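Local atomic coordinates of TetR-like transcriptional regulator (PDB entry 3F1B), a protein that probably binds a cis-regulatory region of DNA and regulates transcription, as TetR-family proteins generally do. Residues Val24-Asp29 and Met37-Ala42. Residues are numbered along the deposited sequence; the frame is centred on the assembly and turned at random.
Sequences VDVFSD and MDAIAA. With SO4 (sulfate ion), chain C.
Val26 of helix 12-30 packs against Ala39 and Ile40 of helix 37-43 in the N-terminal DNA-binding domain of a TetR-type regulator; helix 37-43 is the first helix of the predicted helix-turn-helix. The two short segments run at 135° to each other, their axes 9.3 Å apart at closest approach, and the backbones come nearest where the CA atoms of Val26 and Ile40 lie 6.1 Å apart.

The contact between the helices is wholly apolar. Val26 directs its CB toward helix 37-43 and divides its two methyls between neighbouring residues. Val26 CG1, anti to the backbone N (chi1 -164°), meets Ala39 CB at 3.9 Å, while Val26 CG2 lies 3.8 Å from Ile40 CA. The Val26 branch point itself touches Ile40 CG1. Ile40 extends the apolar contact to Phe27 with CG1 anti to its own carbonyl carbon and the side chain extended beyond it, so that Ile40 CD1 approaches CZ, at the far end of the Phe27 ring, at 4.1 Å, obliquely to the ring. Phe32, Thr35 and Val111 also touch Phe27, whose ring packs edge-to-face with Phe62, and Leu51 and Leu61 cover Ile40, joining the contact to the second helix of the motif and to helix 58-77.

Polar contacts gather at the start of helix 37-43. Ser36 OG hydrogen-bonds the backbone N of Ala39, and Asp38 OD1 forms a salt bridge with Lys48. A sulfate, probably from the crystallisation liquor, is held by two successive backbone amides, an anion placed where the helix dipole would be expected to favour it. Met37 N donates to sulfate O3 at 2.8 Å, nearly straight at 170°, and Asp38 N reaches sulfate O1 at 2.8 Å.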
ATOM      1  N   VAL A  24      -5.084   4.952  18.266  1.00 54.36           N
ATOM      2  CA  VAL A  24      -4.025   4.880  17.295  1.00 56.06           C
ATOM      3  C   VAL A  24      -3.141   3.661  17.611  1.00 56.73           C
ATOM      4  O   VAL A  24      -2.943   2.780  16.745  1.00 56.54           O
ATOM      5  CB  VAL A  24      -3.246   6.211  17.174  1.00 55.87           C
ATOM      6  CG1 VAL A  24      -2.006   6.045  16.338  1.00 57.34           C
ATOM      7  CG2 VAL A  24      -4.080   7.200  16.457  1.00 57.46           C
ATOM      8  N   ASP A  25      -2.645   3.611  18.841  1.00 57.66           N
ATOM      9  CA  ASP A  25      -1.964   2.430  19.395  1.00 59.35           C
ATOM     10  C   ASP A  25      -2.609   1.131  18.950  1.00 59.10           C
ATOM     11  O   ASP A  25      -2.057   0.380  18.127  1.00 58.96           O
ATOM     12  CB  ASP A  25      -2.008   2.469  20.927  1.00 60.23           C
ATOM     13  CG  ASP A  25      -1.241   3.642  21.510  1.00 63.41           C
ATOM     14  OD1 ASP A  25      -1.047   3.654  22.748  1.00 67.23           O
ATOM     15  OD2 ASP A  25      -0.831   4.559  20.750  1.00 68.49           O
ATOM     16  N   VAL A  26      -3.802   0.899  19.470  1.00 58.70           N
ATOM     17  CA  VAL A  26      -4.469  -0.352  19.244  1.00 58.94           C
ATOM     18  C   VAL A  26      -4.693  -0.613  17.754  1.00 58.98           C
ATOM     19  O   VAL A  26      -4.539  -1.749  17.297  1.00 60.01           O
ATOM     20  CB  VAL A  26      -5.785  -0.465  20.065  1.00 59.21           C
ATOM     21  CG1 VAL A  26      -6.236  -1.912  20.108  1.00 58.49           C
ATOM     22  CG2 VAL A  26      -5.590   0.067  21.487  1.00 58.28           C
ATOM     23  N   PHE A  27      -5.040   0.410  16.978  1.00 58.84           N
ATOM     24  CA  PHE A  27      -5.258   0.172  15.559  1.00 58.72           C
ATOM     25  C   PHE A  27      -3.948  -0.189  14.835  1.00 59.53           C
ATOM     26  O   PHE A  27      -3.929  -1.072  13.964  1.00 59.41           O
ATOM     27  CB  PHE A  27      -5.895   1.370  14.887  1.00 58.30           C
ATOM     28  CG  PHE A  27      -7.365   1.476  15.084  1.00 58.20           C
ATOM     29  CD1 PHE A  27      -8.202   0.389  14.821  1.00 57.99           C
ATOM     30  CD2 PHE A  27      -7.934   2.714  15.493  1.00 59.17           C
ATOM     31  CE1 PHE A  27      -9.594   0.503  15.007  1.00 58.34           C
ATOM     32  CE2 PHE A  27      -9.291   2.860  15.670  1.00 57.22           C
ATOM     33  CZ  PHE A  27     -10.145   1.735  15.429  1.00 59.34           C
ATOM     34  N   SER A  28      -2.857   0.505  15.179  1.00 60.37           N
ATOM     35  CA  SER A  28      -1.555   0.225  14.557  1.00 61.36           C
ATOM     36  C   SER A  28      -0.969  -1.079  15.099  1.00 61.79           C
ATOM     37  O   SER A  28      -0.401  -1.859  14.353  1.00 61.96           O
ATOM     38  CB  SER A  28      -0.563   1.391  14.701  1.00 60.94           C
ATOM     39  OG  SER A  28      -0.110   1.515  16.036  1.00 62.99           O
ATOM     40  N   ASP A  29      -1.129  -1.317  16.395  1.00 62.44           N
ATOM     41  CA  ASP A  29      -0.710  -2.567  16.996  1.00 62.17           C
ATOM     42  C   ASP A  29      -1.361  -3.784  16.329  1.00 61.61           C
ATOM     43  O   ASP A  29      -0.676  -4.723  15.947  1.00 61.97           O
ATOM     44  CB  ASP A  29      -1.023  -2.546  18.495  1.00 62.61           C
ATOM     45  CG  ASP A  29      -0.148  -3.515  19.302  1.00 65.50           C
ATOM     46  OD1 ASP A  29       0.902  -3.962  18.784  1.00 67.11           O
ATOM     47  OD2 ASP A  29      -0.499  -3.829  20.468  1.00 68.13           O
HETATM   48  N   MSE A  37     -13.149  -2.300  20.863  1.00 59.71           N
HETATM   49  CA  MSE A  37     -13.473  -1.154  21.721  1.00 59.38           C
HETATM   50  C   MSE A  37     -12.982  -1.428  23.142  1.00 58.70           C
HETATM   51  O   MSE A  37     -12.519  -0.531  23.837  1.00 58.29           O
HETATM   52  CB  MSE A  37     -14.967  -0.857  21.653  1.00 59.10           C
HETATM   53  CG  MSE A  37     -15.381  -0.337  20.290  1.00 61.11           C
HETATM   54 SE   MSE A  37     -14.528   1.372  19.912  0.65 64.27          SE
HETATM   55  CE  MSE A  37     -16.015   2.478  20.462  1.00 63.12           C
ATOM     56  N   ASP A  38     -13.046  -2.693  23.519  1.00 58.92           N
ATOM     57  CA  ASP A  38     -12.483  -3.208  24.739  1.00 59.99           C
ATOM     58  C   ASP A  38     -11.054  -2.746  24.934  1.00 59.93           C
ATOM     59  O   ASP A  38     -10.721  -2.087  25.916  1.00 60.61           O
ATOM     60  CB  ASP A  38     -12.439  -4.732  24.656  1.00 60.37           C
ATOM     61  CG  ASP A  38     -13.591  -5.413  25.385  1.00 63.04           C
ATOM     62  OD1 ASP A  38     -14.259  -4.789  26.254  1.00 64.82           O
ATOM     63  OD2 ASP A  38     -13.808  -6.615  25.096  1.00 64.20           O
ATOM     64  N   ALA A  39     -10.202  -3.137  24.001  1.00 60.04           N
ATOM     65  CA  ALA A  39      -8.781  -2.901  24.112  1.00 59.70           C
ATOM     66  C   ALA A  39      -8.468  -1.404  24.064  1.00 59.38           C
ATOM     67  O   ALA A  39      -7.651  -0.916  24.850  1.00 60.11           O
ATOM     68  CB  ALA A  39      -8.060  -3.652  23.028  1.00 59.49           C
ATOM     69  N   ILE A  40      -9.132  -0.665  23.177  1.00 58.94           N
ATOM     70  CA  ILE A  40      -8.967   0.800  23.159  1.00 58.01           C
ATOM     71  C   ILE A  40      -9.325   1.432  24.510  1.00 57.88           C
ATOM     72  O   ILE A  40      -8.534   2.221  25.026  1.00 57.45           O
ATOM     73  CB  ILE A  40      -9.752   1.513  22.031  1.00 57.30           C
ATOM     74  CG1 ILE A  40      -9.208   1.133  20.648  1.00 56.59           C
ATOM     75  CG2 ILE A  40      -9.660   3.016  22.208  1.00 55.57           C
ATOM     76  CD1 ILE A  40     -10.200   1.412  19.495  1.00 49.63           C
ATOM     77  N   ALA A  41     -10.516   1.105  25.056  1.00 58.45           N
ATOM     78  CA  ALA A  41     -10.984   1.623  26.395  1.00 57.98           C
ATOM     79  C   ALA A  41      -9.977   1.379  27.516  1.00 57.64           C
ATOM     80  O   ALA A  41      -9.680   2.299  28.278  1.00 57.94           O
ATOM     81  CB  ALA A  41     -12.348   1.062  26.788  1.00 57.18           C
ATOM     82  N   ALA A  42      -9.449   0.156  27.613  1.00 57.26           N
ATOM     83  CA  ALA A  42      -8.337  -0.124  28.560  1.00 57.72           C
ATOM     84  C   ALA A  42      -7.109   0.784  28.353  1.00 58.00           C
ATOM     85  O   ALA A  42      -6.585   1.333  29.335  1.00 57.83           O
ATOM     86  CB  ALA A  42      -7.927  -1.588  28.518  1.00 57.24           C
TER
HETATM   87  S   SO4 C 203     -15.711  -4.573  21.089  0.50 81.76           S
HETATM   88  O1  SO4 C 203     -14.704  -4.518  22.143  0.50 79.98           O
HETATM   89  O2  SO4 C 203     -16.919  -3.966  21.660  0.50 81.06           O
HETATM   90  O3  SO4 C 203     -15.263  -3.852  19.893  0.50 80.87           O
HETATM   91  O4  SO4 C 203     -15.982  -5.959  20.717  0.50 80.24           O